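Local atomic coordinates of LS-24 (Lathyrus sativus, PDB entry 3LP9), a protein that probably binds hemin as a monomer or spermine as a dimer, the two excluding each other, and may act in oxidative-stress response and polyamine biosynthesis. Residues D24-L29 with D49-L54; C66-E71 with K130-F135; P163-T168 with V186-D191; E213-D216 with L221-I224. One frame throughout, in Å; residues are numbered along the deposited sequence.

Contact 1 of 4, residues D24-L29 with D49-L54; sequences DKYVLL and DGFKSL
The ring of Y26 lies beneath one corner of the F51 ring, with F51 CE2 standing 3.3 Å above the tyrosine plane and over its centre. The evidence for this centring is that all six ring carbons of Y26 lie within 4 Å of F51 CE2, the closest being CE1. The two planes are inclined at 47° and the centroids are 4.5 Å apart, so the rings meet obliquely. Chi1 of 78° sets Y26 CG between its own backbone N and carbonyl carbon, placing the ring against G50 and F51. At its edge, near the ring plane, it meets the backbone: Y26 OH is 3.5 Å from G50 CA. A CB modelled on G50 would fall 2.0 Å from Y26 CE1, a clash consistent with glycine at this position. The fold is the four-bladed hemopexin propeller. Y26 sits on strand 25-30 of its first blade and bonds through its backbone to T45 of the neighbouring strand, while G50 ends the short helix 47-50 that follows this blade. Replacing Y26 by an alanine removes the whole ring and would probably leave F51 CE2 without the face it rests on, opening a gap beside G50. F51 is the first residue to leave helical backbone angles, and the chain then turns, L54 N donating to F51 O at 2.8 Å. Beyond the pair, F51 touches D95, and S53 N is hydrogen-bonded to D95 OD2, just before strand 96-98 of the second blade.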
loop_
_atom_site.group_PDB
_atom_site.type_symbol
_atom_site.label_atom_id
_atom_site.label_comp_id
_atom_site.label_asym_id
_atom_site.label_seq_id
_atom_site.Cartn_x
_atom_site.Cartn_y
_atom_site.Cartn_z
ATOM N N ASP A 24 -1.454 11.658 10.147
ATOM C CA ASP A 24 -1.165 11.751 8.737
ATOM C C ASP A 24 -0.581 13.118 8.374
ATOM O O ASP A 24 -0.726 13.564 7.249
ATOM C CB ASP A 24 -2.430 11.393 7.939
ATOM C CG ASP A 24 -3.550 12.416 8.086
ATOM O OD1 ASP A 24 -3.656 13.137 9.091
ATOM O OD2 ASP A 24 -4.329 12.483 7.125
ATOM N N LYS A 25 0.048 13.799 9.336
ATOM C CA LYS A 25 0.805 14.992 9.066
ATOM C C LYS A 25 2.265 14.950 9.485
ATOM O O LYS A 25 2.774 13.948 9.993
ATOM C CB LYS A 25 0.213 16.219 9.732
ATOM C CG LYS A 25 -0.906 15.989 10.611
ATOM C CD LYS A 25 -2.157 16.216 9.849
ATOM C CE LYS A 25 -3.120 16.873 10.741
ATOM N NZ LYS A 25 -4.252 17.553 9.964
ATOM N N TYR A 26 2.918 16.088 9.272
ATOM C CA TYR A 26 4.268 16.272 9.732
ATOM C C TYR A 26 4.545 17.682 10.264
ATOM O O TYR A 26 3.798 18.609 10.032
ATOM C CB TYR A 26 5.236 15.909 8.626
ATOM C CG TYR A 26 5.426 16.919 7.530
ATOM C CD1 TYR A 26 4.559 16.979 6.417
ATOM C CD2 TYR A 26 6.497 17.794 7.579
ATOM C CE1 TYR A 26 4.780 17.874 5.400
ATOM C CE2 TYR A 26 6.730 18.706 6.567
ATOM C CZ TYR A 26 5.897 18.732 5.495
ATOM O OH TYR A 26 6.205 19.652 4.516
ATOM N N VAL A 27 5.609 17.800 11.020
ATOM C CA VAL A 27 6.109 19.060 11.538
ATOM C C VAL A 27 7.615 19.052 11.137
ATOM O O VAL A 27 8.299 18.035 11.251
ATOM C CB VAL A 27 5.929 19.145 13.082
ATOM C CG1 VAL A 27 6.378 20.465 13.617
ATOM C CG2 VAL A 27 4.495 19.061 13.448
ATOM N N LEU A 28 8.093 20.189 10.620
ATOM C CA LEU A 28 9.524 20.456 10.471
ATOM C C LEU A 28 9.998 21.346 11.666
ATOM O O LEU A 28 9.576 22.447 11.824
ATOM C CB LEU A 28 9.804 21.171 9.121
ATOM C CG LEU A 28 11.269 21.506 8.894
ATOM C CD1 LEU A 28 12.129 20.268 9.023
ATOM C CD2 LEU A 28 11.405 22.188 7.580
ATOM N N LEU A 29 10.868 20.801 12.497
ATOM C CA LEU A 29 11.359 21.468 13.679
ATOM C C LEU A 29 12.868 21.828 13.630
ATOM O O LEU A 29 13.717 21.020 13.238
ATOM C CB LEU A 29 11.037 20.576 14.919
ATOM C CG LEU A 29 11.382 21.120 16.316
ATOM C CD1 LEU A 29 10.288 22.067 16.795
ATOM C CD2 LEU A 29 11.590 19.931 17.261
ATOM N N ASP A 49 0.053 17.116 1.351
ATOM C CA ASP A 49 0.133 18.559 0.957
ATOM C C ASP A 49 1.590 18.998 1.004
ATOM O O ASP A 49 2.063 19.702 0.090
ATOM C CB ASP A 49 -0.700 19.473 1.864
ATOM C CG ASP A 49 -2.174 19.206 1.770
ATOM O OD1 ASP A 49 -2.660 18.784 0.712
ATOM O OD2 ASP A 49 -2.872 19.432 2.757
ATOM N N GLY A 50 2.304 18.550 2.036
ATOM C CA GLY A 50 3.696 18.900 2.198
ATOM C C GLY A 50 4.668 18.292 1.226
ATOM O O GLY A 50 5.599 18.953 0.783
ATOM N N PHE A 51 4.484 16.997 0.977
ATOM C CA PHE A 51 5.323 16.183 0.075
ATOM C C PHE A 51 4.443 15.699 -1.064
ATOM O O PHE A 51 3.989 14.556 -1.048
ATOM C CB PHE A 51 5.896 14.948 0.808
ATOM C CG PHE A 51 6.765 15.280 1.965
ATOM C CD1 PHE A 51 8.115 15.492 1.814
ATOM C CD2 PHE A 51 6.235 15.375 3.230
ATOM C CE1 PHE A 51 8.916 15.807 2.926
ATOM C CE2 PHE A 51 7.011 15.675 4.315
ATOM C CZ PHE A 51 8.373 15.891 4.151
ATOM N N LYS A 52 4.167 16.561 -2.035
ATOM C CA LYS A 52 3.208 16.229 -3.071
ATOM C C LYS A 52 3.448 14.939 -3.841
ATOM O O LYS A 52 2.499 14.401 -4.369
ATOM C CB LYS A 52 2.994 17.411 -4.029
ATOM C CG LYS A 52 1.804 18.258 -3.564
ATOM C CD LYS A 52 1.880 19.715 -4.013
ATOM C CE LYS A 52 1.535 20.641 -2.818
ATOM N NZ LYS A 52 2.707 21.547 -2.588
ATOM N N SER A 53 4.712 14.483 -3.956
ATOM C CA SER A 53 5.014 13.208 -4.572
ATOM C C SER A 53 4.345 12.014 -3.827
ATOM O O SER A 53 4.202 10.924 -4.388
ATOM C CB SER A 53 6.529 13.013 -4.704
ATOM O OG SER A 53 7.177 12.504 -3.552
ATOM N N LEU A 54 3.930 12.241 -2.562
ATOM C CA LEU A 54 3.334 11.207 -1.701
ATOM C C LEU A 54 1.810 11.291 -1.664
ATOM O O LEU A 54 1.161 10.362 -1.267
ATOM C CB LEU A 54 3.910 11.348 -0.295
ATOM C CG LEU A 54 5.092 10.489 0.127
ATOM C CD1 LEU A 54 6.052 10.221 -0.996
ATOM C CD2 LEU A 54 5.823 11.108 1.282
#

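Contact 2 of 4, residues C66-E71 with K130-F135; sequences CSFDTE and KEVYLF. With NA (sodium ion), chain G.
Apolar packing centres on F68, whose ring is met over one face by V132. V132 CG1 lies 3.7 Å from the ring centroid and only 5° off the normal, a CH-pi contact, while the sister methyl V132 CG2 reaches F68 CE2 at 3.8 Å. L134 adds one branch, its CD2 approaching F68 CE1 obliquely at 3.7 Å. V132 CG1 stands anti to the backbone N (chi1 -175°), which leads it off strand 131-136 toward the ring. Across the two segments the ionic contact lies at one end: E71 OE1 and K130 NZ form a long salt bridge of 3.6 Å, and the same OE1 is hydrogen-bonded to Y145 OH. Metal binding occupies D69, next to F68; its OD1 holds the sodium ion at 2.8 Å, water 1 is a second ligand, and OD2 pairs with R11. Strand 66-69 is the innermost strand of the second blade and strand 131-136 belongs to the third; between the two segments side chains make the contact, while T70 O is hydrogen-bonded to R125 of strand 122-125. An apolar face between blades, with charge at the partly exposed end and the sodium side, suggests that packing around F68 is the main part of this contact.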
loop_
_atom_site.group_PDB
_atom_site.type_symbol
_atom_site.label_atom_id
_atom_site.label_comp_id
_atom_site.label_asym_id
_atom_site.label_seq_id
_atom_site.Cartn_x
_atom_site.Cartn_y
_atom_site.Cartn_z
ATOM N N CYS A 66 7.157 5.019 10.411
ATOM C CA CYS A 66 8.534 4.805 10.779
ATOM C C CYS A 66 9.361 5.417 9.623
ATOM O O CYS A 66 8.837 5.607 8.503
ATOM C CB CYS A 66 8.843 3.320 10.974
ATOM S SG CYS A 66 10.582 2.957 11.509
ATOM N N SER A 67 10.620 5.762 9.927
ATOM C CA SER A 67 11.535 6.388 8.964
ATOM C C SER A 67 12.948 6.462 9.450
ATOM O O SER A 67 13.223 6.184 10.585
ATOM C CB SER A 67 11.092 7.813 8.605
ATOM O OG SER A 67 11.142 8.683 9.704
ATOM N N PHE A 68 13.841 6.934 8.600
ATOM C CA PHE A 68 15.208 7.216 8.977
ATOM C C PHE A 68 15.915 7.744 7.741
ATOM O O PHE A 68 15.731 7.254 6.617
ATOM C CB PHE A 68 15.915 5.996 9.583
ATOM C CG PHE A 68 16.053 4.796 8.611
ATOM C CD1 PHE A 68 15.184 3.698 8.688
ATOM C CD2 PHE A 68 17.065 4.764 7.650
ATOM C CE1 PHE A 68 15.335 2.613 7.784
ATOM C CE2 PHE A 68 17.194 3.690 6.758
ATOM C CZ PHE A 68 16.360 2.613 6.826
ATOM N N ASP A 69 16.651 8.818 7.951
ATOM C CA ASP A 69 17.522 9.395 6.927
ATOM C C ASP A 69 18.638 8.429 6.576
ATOM O O ASP A 69 19.120 7.685 7.424
ATOM C CB ASP A 69 18.106 10.682 7.448
ATOM C CG ASP A 69 18.657 10.559 8.874
ATOM O OD1 ASP A 69 17.863 10.416 9.849
ATOM O OD2 ASP A 69 19.881 10.706 9.013
ATOM N N THR A 70 19.048 8.427 5.303
ATOM C CA THR A 70 20.120 7.543 4.846
ATOM C C THR A 70 21.318 8.451 4.621
ATOM O O THR A 70 22.218 8.535 5.446
ATOM C CB THR A 70 19.665 6.739 3.575
ATOM O OG1 THR A 70 18.885 7.591 2.729
ATOM C CG2 THR A 70 18.771 5.568 3.964
ATOM N N GLU A 71 21.280 9.195 3.529
ATOM C CA GLU A 71 22.381 10.010 3.109
ATOM C C GLU A 71 21.857 11.054 2.161
ATOM O O GLU A 71 20.845 10.844 1.515
ATOM C CB GLU A 71 23.449 9.194 2.407
ATOM C CG GLU A 71 23.000 8.212 1.304
ATOM C CD GLU A 71 24.196 7.368 0.827
ATOM O OE1 GLU A 71 24.658 6.488 1.581
ATOM O OE2 GLU A 71 24.675 7.556 -0.297
ATOM N N LYS A 130 27.124 2.708 6.873
ATOM C CA LYS A 130 25.708 2.778 6.430
ATOM C C LYS A 130 24.759 1.999 7.363
ATOM O O LYS A 130 23.722 1.479 6.930
ATOM C CB LYS A 130 25.611 2.288 4.982
ATOM C CG LYS A 130 26.548 2.996 4.052
ATOM C CD LYS A 130 26.182 2.632 2.668
ATOM C CE LYS A 130 26.541 3.703 1.646
ATOM N NZ LYS A 130 25.904 3.298 0.323
ATOM N N GLU A 131 25.150 1.923 8.639
ATOM C CA GLU A 131 24.386 1.178 9.635
ATOM C C GLU A 131 23.143 1.911 10.202
ATOM O O GLU A 131 23.089 3.123 10.233
ATOM C CB GLU A 131 25.303 0.642 10.730
ATOM C CG GLU A 131 26.320 -0.389 10.218
ATOM C CD GLU A 131 27.249 -0.882 11.281
ATOM O OE1 GLU A 131 26.856 -0.862 12.466
ATOM O OE2 GLU A 131 28.392 -1.267 10.941
ATOM N N VAL A 132 22.115 1.138 10.555
ATOM C CA VAL A 132 20.779 1.639 10.992
ATOM C C VAL A 132 20.287 0.698 12.105
ATOM O O VAL A 132 20.524 -0.513 12.050
ATOM C CB VAL A 132 19.707 1.683 9.846
ATOM C CG1 VAL A 132 18.415 2.292 10.302
ATOM C CG2 VAL A 132 20.187 2.422 8.641
ATOM N N TYR A 133 19.657 1.257 13.127
ATOM C CA TYR A 133 18.957 0.480 14.146
ATOM C C TYR A 133 17.485 0.638 14.001
ATOM O O TYR A 133 16.978 1.738 13.941
ATOM C CB TYR A 133 19.381 0.894 15.558
ATOM C CG TYR A 133 20.882 0.743 15.769
ATOM C CD1 TYR A 133 21.422 -0.372 16.453
ATOM C CD2 TYR A 133 21.762 1.709 15.272
ATOM C CE1 TYR A 133 22.789 -0.490 16.618
ATOM C CE2 TYR A 133 23.115 1.583 15.418
ATOM C CZ TYR A 133 23.621 0.497 16.085
ATOM O OH TYR A 133 24.987 0.418 16.244
ATOM N N LEU A 134 16.787 -0.484 13.977
ATOM C CA LEU A 134 15.347 -0.476 13.838
ATOM C C LEU A 134 14.687 -1.198 15.037
ATOM O O LEU A 134 15.204 -2.190 15.507
ATOM C CB LEU A 134 14.951 -1.095 12.447
ATOM C CG LEU A 134 15.640 -0.462 11.216
ATOM C CD1 LEU A 134 16.966 -1.217 10.947
ATOM C CD2 LEU A 134 14.868 -0.399 9.965
ATOM N N PHE A 135 13.496 -0.733 15.453
ATOM C CA PHE A 135 12.792 -1.244 16.620
ATOM C C PHE A 135 11.391 -1.696 16.291
ATOM O O PHE A 135 10.680 -1.007 15.583
ATOM C CB PHE A 135 12.738 -0.161 17.746
ATOM C CG PHE A 135 14.118 0.288 18.203
ATOM C CD1 PHE A 135 14.732 -0.289 19.315
ATOM C CD2 PHE A 135 14.842 1.255 17.463
ATOM C CE1 PHE A 135 15.993 0.107 19.708
ATOM C CE2 PHE A 135 16.152 1.659 17.824
ATOM C CZ PHE A 135 16.720 1.086 18.947
HETATM NA NA NA G . 17.957 9.050 12.238
HETATM O O HOH W 1 15.060 8.405 12.289
#

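Contact 3 of 4, residues P163-T168 with V186-D191; sequences PCFRNT and VYFFKD
F165 drives the edge of its ring into the face of F188, a T-shaped pair with planes at 89° and centroids 4.7 Å apart. The leading atom is F165 CZ, 3.2 Å from F188 CD2 and displaced from the ring centre toward the rim, while F165 CE2 lies nearly equidistant from all six ring carbons of F188, over the middle of the face. Both first torsions set CG anti to the carbonyl carbon, beside the backbone N, yet the second torsions differ. F188 has chi2 of -90°, turning its ring perpendicular to the CA-CB-CG plane, whereas the -20° of F165 brings that ring much nearer to it and helps bring its edge to bear. C164 SG lies over one face of F165, 4.2 Å above the plane and toward the rim. The backbone under F165 is tightly folded: residues 163-165 form a 3-10 segment, with R166 N bonded to P163 O at 3.0 Å, and a type II turn follows from F165 to T168, N167 taking positive phi. This loop follows helix 158-161, after the last strand of the third blade, and F188 lies on strand 185-190 of the fourth; F170 also touches both rings. Exchanging F188 for a leucine takes away the flat pi face, and would probably leave the F165 edge without its electrostatic partner and freer to turn. Since ring hydrogens carry slight positive charge and the ring face slight negative charge, the perpendicular pose is consistent with a weak, directional electrostatic attraction added to hydrophobic burial.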
loop_
_atom_site.group_PDB
_atom_site.type_symbol
_atom_site.label_atom_id
_atom_site.label_comp_id
_atom_site.label_asym_id
_atom_site.label_seq_id
_atom_site.Cartn_x
_atom_site.Cartn_y
_atom_site.Cartn_z
ATOM N N PRO A 163 21.291 -0.978 27.756
ATOM C CA PRO A 163 21.151 -1.089 29.222
ATOM C C PRO A 163 20.549 0.198 29.849
ATOM O O PRO A 163 19.827 0.167 30.847
ATOM C CB PRO A 163 22.607 -1.339 29.696
ATOM C CG PRO A 163 23.288 -1.995 28.464
ATOM C CD PRO A 163 22.711 -1.108 27.353
ATOM N N CYS A 164 20.810 1.322 29.210
ATOM C CA CYS A 164 20.300 2.582 29.712
ATOM C C CYS A 164 18.760 2.617 29.702
ATOM O O CYS A 164 18.153 3.469 30.369
ATOM C CB CYS A 164 20.892 3.734 28.900
ATOM S SG CYS A 164 20.585 3.729 27.084
ATOM N N PHE A 165 18.143 1.678 28.942
ATOM C CA PHE A 165 16.671 1.604 28.807
ATOM C C PHE A 165 16.017 0.663 29.815
ATOM O O PHE A 165 14.805 0.664 29.934
ATOM C CB PHE A 165 16.263 1.217 27.387
ATOM C CG PHE A 165 16.338 2.368 26.381
ATOM C CD1 PHE A 165 16.334 3.690 26.809
ATOM C CD2 PHE A 165 16.360 2.106 25.003
ATOM C CE1 PHE A 165 16.391 4.744 25.854
ATOM C CE2 PHE A 165 16.392 3.124 24.070
ATOM C CZ PHE A 165 16.401 4.444 24.485
ATOM N N ARG A 166 16.810 -0.140 30.531
ATOM C CA ARG A 166 16.288 -1.067 31.545
ATOM C C ARG A 166 15.457 -0.353 32.615
ATOM O O ARG A 166 15.846 0.699 33.079
ATOM C CB ARG A 166 17.436 -1.703 32.241
ATOM C CG ARG A 166 17.623 -3.068 31.811
ATOM C CD ARG A 166 19.103 -3.336 31.865
ATOM N NE ARG A 166 19.588 -3.968 30.632
ATOM C CZ ARG A 166 20.813 -4.483 30.504
ATOM N NH1 ARG A 166 21.670 -4.428 31.529
ATOM N NH2 ARG A 166 21.190 -5.047 29.359
ATOM N N ASN A 167 14.304 -0.899 32.986
ATOM C CA ASN A 167 13.451 -0.277 34.012
ATOM C C ASN A 167 12.949 1.107 33.638
ATOM O O ASN A 167 12.758 1.945 34.503
ATOM C CB ASN A 167 14.169 -0.246 35.386
ATOM C CG ASN A 167 14.586 -1.637 35.850
ATOM O OD1 ASN A 167 13.767 -2.586 35.901
ATOM N ND2 ASN A 167 15.888 -1.794 36.146
ATOM N N THR A 168 12.795 1.331 32.336
ATOM C CA THR A 168 12.278 2.561 31.749
ATOM C C THR A 168 11.213 2.094 30.760
ATOM O O THR A 168 11.108 0.915 30.459
ATOM C CB THR A 168 13.379 3.414 31.023
ATOM O OG1 THR A 168 13.781 2.808 29.779
ATOM C CG2 THR A 168 14.613 3.590 31.891
ATOM N N VAL A 186 20.964 10.454 20.341
ATOM C CA VAL A 186 19.775 9.882 19.710
ATOM C C VAL A 186 18.596 10.259 20.555
ATOM O O VAL A 186 18.726 10.373 21.761
ATOM C CB VAL A 186 19.875 8.310 19.517
ATOM C CG1 VAL A 186 18.715 7.822 18.688
ATOM C CG2 VAL A 186 21.189 7.947 18.857
ATOM N N TYR A 187 17.476 10.522 19.889
ATOM C CA TYR A 187 16.246 10.856 20.535
ATOM C C TYR A 187 15.284 9.719 20.327
ATOM O O TYR A 187 15.132 9.221 19.223
ATOM C CB TYR A 187 15.640 12.171 19.984
ATOM C CG TYR A 187 16.352 13.424 20.355
ATOM C CD1 TYR A 187 16.280 13.925 21.640
ATOM C CD2 TYR A 187 17.129 14.122 19.410
ATOM C CE1 TYR A 187 16.967 15.088 22.004
ATOM C CE2 TYR A 187 17.797 15.278 19.734
ATOM C CZ TYR A 187 17.732 15.748 21.034
ATOM O OH TYR A 187 18.419 16.859 21.366
ATOM N N PHE A 188 14.620 9.315 21.401
ATOM C CA PHE A 188 13.587 8.239 21.408
ATOM C C PHE A 188 12.346 8.867 21.946
ATOM O O PHE A 188 12.390 9.591 22.950
ATOM C CB PHE A 188 14.003 7.025 22.318
ATOM C CG PHE A 188 15.190 6.260 21.798
ATOM C CD1 PHE A 188 15.012 5.162 20.926
ATOM C CD2 PHE A 188 16.493 6.654 22.125
ATOM C CE1 PHE A 188 16.121 4.503 20.397
ATOM C CE2 PHE A 188 17.579 5.977 21.615
ATOM C CZ PHE A 188 17.377 4.886 20.749
ATOM N N PHE A 189 11.221 8.608 21.285
ATOM C CA PHE A 189 9.936 9.146 21.759
ATOM C C PHE A 189 9.003 7.987 22.094
ATOM O O PHE A 189 9.085 6.883 21.513
ATOM C CB PHE A 189 9.264 10.032 20.691
ATOM C CG PHE A 189 10.125 11.177 20.182
ATOM C CD1 PHE A 189 10.493 12.248 21.016
ATOM C CD2 PHE A 189 10.569 11.189 18.855
ATOM C CE1 PHE A 189 11.280 13.296 20.537
ATOM C CE2 PHE A 189 11.362 12.242 18.349
ATOM C CZ PHE A 189 11.709 13.314 19.214
ATOM N N LYS A 190 8.100 8.274 23.012
ATOM C CA LYS A 190 7.120 7.320 23.464
ATOM C C LYS A 190 6.095 8.123 24.214
ATOM O O LYS A 190 6.412 8.786 25.245
ATOM C CB LYS A 190 7.748 6.273 24.380
ATOM C CG LYS A 190 6.762 5.281 24.863
ATOM C CD LYS A 190 7.236 3.942 24.460
ATOM C CE LYS A 190 6.360 2.887 25.020
ATOM N NZ LYS A 190 7.044 1.585 24.921
ATOM N N ASP A 191 4.888 8.120 23.681
ATOM C CA ASP A 191 3.784 8.947 24.234
ATOM C C ASP A 191 4.247 10.398 24.346
ATOM O O ASP A 191 4.721 10.958 23.368
ATOM C CB ASP A 191 3.266 8.407 25.590
ATOM C CG ASP A 191 3.135 6.887 25.583
ATOM O OD1 ASP A 191 2.596 6.360 24.572
ATOM O OD2 ASP A 191 3.616 6.217 26.543
#

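Contact 4 of 4, residues E213-D216 with L221-I224; sequences EIVD and LKDI
K222 crosses V215 at about a right angle and reaches D216 through a water, and its stem can be followed atom by atom. Before CB, K222 CA is already 3.9 Å from V215 CB. From CB the chain goes through CG to CD, which comes down beside the helix residue, 3.8 Å from V215 CB and 3.4 Å from V215 O. CE stays near the same carbonyl oxygen. Bends at chi2, chi3 and chi4 then carry NZ outward to water 2, which accepts from it at 2.6 Å. That water donates in turn to D216 OD1 at 2.5 Å. The two charged groups, 4.7 Å apart from D216 OD1 to K222 NZ, are thus joined by the water and not directly; both residues also touch a crystal neighbour, so their exact pose may owe something to the lattice. Inward of this edge V215 CG1 lies 3.3 Å from the carbonyl oxygen L221 O, and apolar contact comes from I214 CG2 meeting L221 CD1 at 4.0 Å. E213 is the N-cap residue, and D216 N bonds to E213 O. Helix 214-217 directly follows strand 212-213, the outermost of the fourth propeller blade, with I214 on Y194 of strand 193-198. The returning chain at 221-224 lies against the first blade, where L221 touches L29 and I224 touches V27 of strand 25-30.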
loop_
_atom_site.group_PDB
_atom_site.type_symbol
_atom_site.label_atom_id
_atom_site.label_comp_id
_atom_site.label_asym_id
_atom_site.label_seq_id
_atom_site.Cartn_x
_atom_site.Cartn_y
_atom_site.Cartn_z
ATOM N N GLU A 213 9.384 15.121 29.479
ATOM C CA GLU A 213 8.262 15.443 28.610
ATOM C C GLU A 213 8.713 16.249 27.441
ATOM O O GLU A 213 9.501 17.173 27.598
ATOM C CB GLU A 213 7.185 16.172 29.370
ATOM C CG GLU A 213 6.948 15.512 30.647
ATOM C CD GLU A 213 5.515 15.248 30.936
ATOM O OE1 GLU A 213 4.708 16.164 30.671
ATOM O OE2 GLU A 213 5.181 14.143 31.482
ATOM N N ILE A 214 8.232 15.803 26.263
ATOM C CA ILE A 214 8.523 16.370 24.950
ATOM C C ILE A 214 8.379 17.931 24.908
ATOM O O ILE A 214 9.324 18.640 24.510
ATOM C CB ILE A 214 7.621 15.683 23.840
ATOM C CG1 ILE A 214 8.033 14.211 23.609
ATOM C CG2 ILE A 214 7.716 16.454 22.551
ATOM C CD1 ILE A 214 7.070 13.445 22.801
ATOM N N VAL A 215 7.229 18.430 25.386
ATOM C CA VAL A 215 6.848 19.862 25.367
ATOM C C VAL A 215 7.540 20.705 26.446
ATOM O O VAL A 215 7.485 21.926 26.388
ATOM C CB VAL A 215 5.247 20.057 25.383
ATOM C CG1 VAL A 215 4.623 19.259 24.223
ATOM C CG2 VAL A 215 4.619 19.599 26.669
ATOM N N ASP A 216 8.176 20.045 27.423
ATOM C CA ASP A 216 8.970 20.696 28.463
ATOM C C ASP A 216 10.298 21.039 27.856
ATOM O O ASP A 216 10.863 22.099 28.122
ATOM C CB ASP A 216 9.199 19.751 29.629
ATOM C CG ASP A 216 7.988 19.657 30.534
ATOM O OD1 ASP A 216 7.143 20.566 30.474
ATOM O OD2 ASP A 216 7.852 18.660 31.302
ATOM N N LEU A 221 6.509 23.102 20.809
ATOM C CA LEU A 221 5.549 21.991 20.496
ATOM C C LEU A 221 4.429 21.923 21.518
ATOM O O LEU A 221 3.716 20.950 21.576
ATOM C CB LEU A 221 6.266 20.638 20.447
ATOM C CG LEU A 221 7.440 20.475 19.438
ATOM C CD1 LEU A 221 8.146 19.161 19.705
ATOM C CD2 LEU A 221 6.952 20.579 17.993
ATOM N N LYS A 222 4.284 22.951 22.320
ATOM C CA LYS A 222 3.409 22.937 23.481
ATOM C C LYS A 222 2.005 22.488 23.140
ATOM O O LYS A 222 1.462 21.559 23.801
ATOM C CB LYS A 222 3.368 24.296 24.186
ATOM C CG LYS A 222 3.286 24.174 25.718
ATOM C CD LYS A 222 4.636 23.717 26.245
ATOM C CE LYS A 222 5.289 24.782 27.158
ATOM N NZ LYS A 222 4.982 24.231 28.514
ATOM N N ASP A 223 1.392 23.106 22.134
ATOM C CA ASP A 223 0.040 22.650 21.861
ATOM C C ASP A 223 -0.060 22.037 20.485
ATOM O O ASP A 223 -1.086 22.132 19.842
ATOM C CB ASP A 223 -1.061 23.686 22.198
ATOM C CG ASP A 223 -0.608 25.154 22.035
ATOM O OD1 ASP A 223 -0.468 25.580 20.849
ATOM O OD2 ASP A 223 -0.426 25.873 23.076
ATOM N N ILE A 224 1.031 21.375 20.073
ATOM C CA ILE A 224 1.078 20.592 18.859
ATOM C C ILE A 224 1.112 19.159 19.308
ATOM O O ILE A 224 0.808 18.250 18.540
ATOM C CB ILE A 224 2.368 20.922 18.016
ATOM C CG1 ILE A 224 2.336 22.393 17.544
ATOM C CG2 ILE A 224 2.565 19.945 16.911
ATOM C CD1 ILE A 224 3.193 22.714 16.315
HETATM O O HOH W 2 5.132 22.015 29.933
#

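Contacts 1, 2 and 3 are buried and largely aromatic or apolar, whereas contact 4 is only partly buried. Contact 2 carries a long direct ion pair at its outer end, contact 4 one joined through water. Contact 2 lies nearest the chain centre, about 7 Å from it, beside the sodium ion; contact 4 is farthest, at about 18 Å. Contact 1 pairs a blade strand with its own trailing helix, while contacts 2 and 3 join successive blades. F135 of contact 2 packs on F188 of contact 3, and I214 of contact 4 touches F189 and D191. Contact 4 also touches strand 25-30 of contact 1, so the end of the chain meets the first blade.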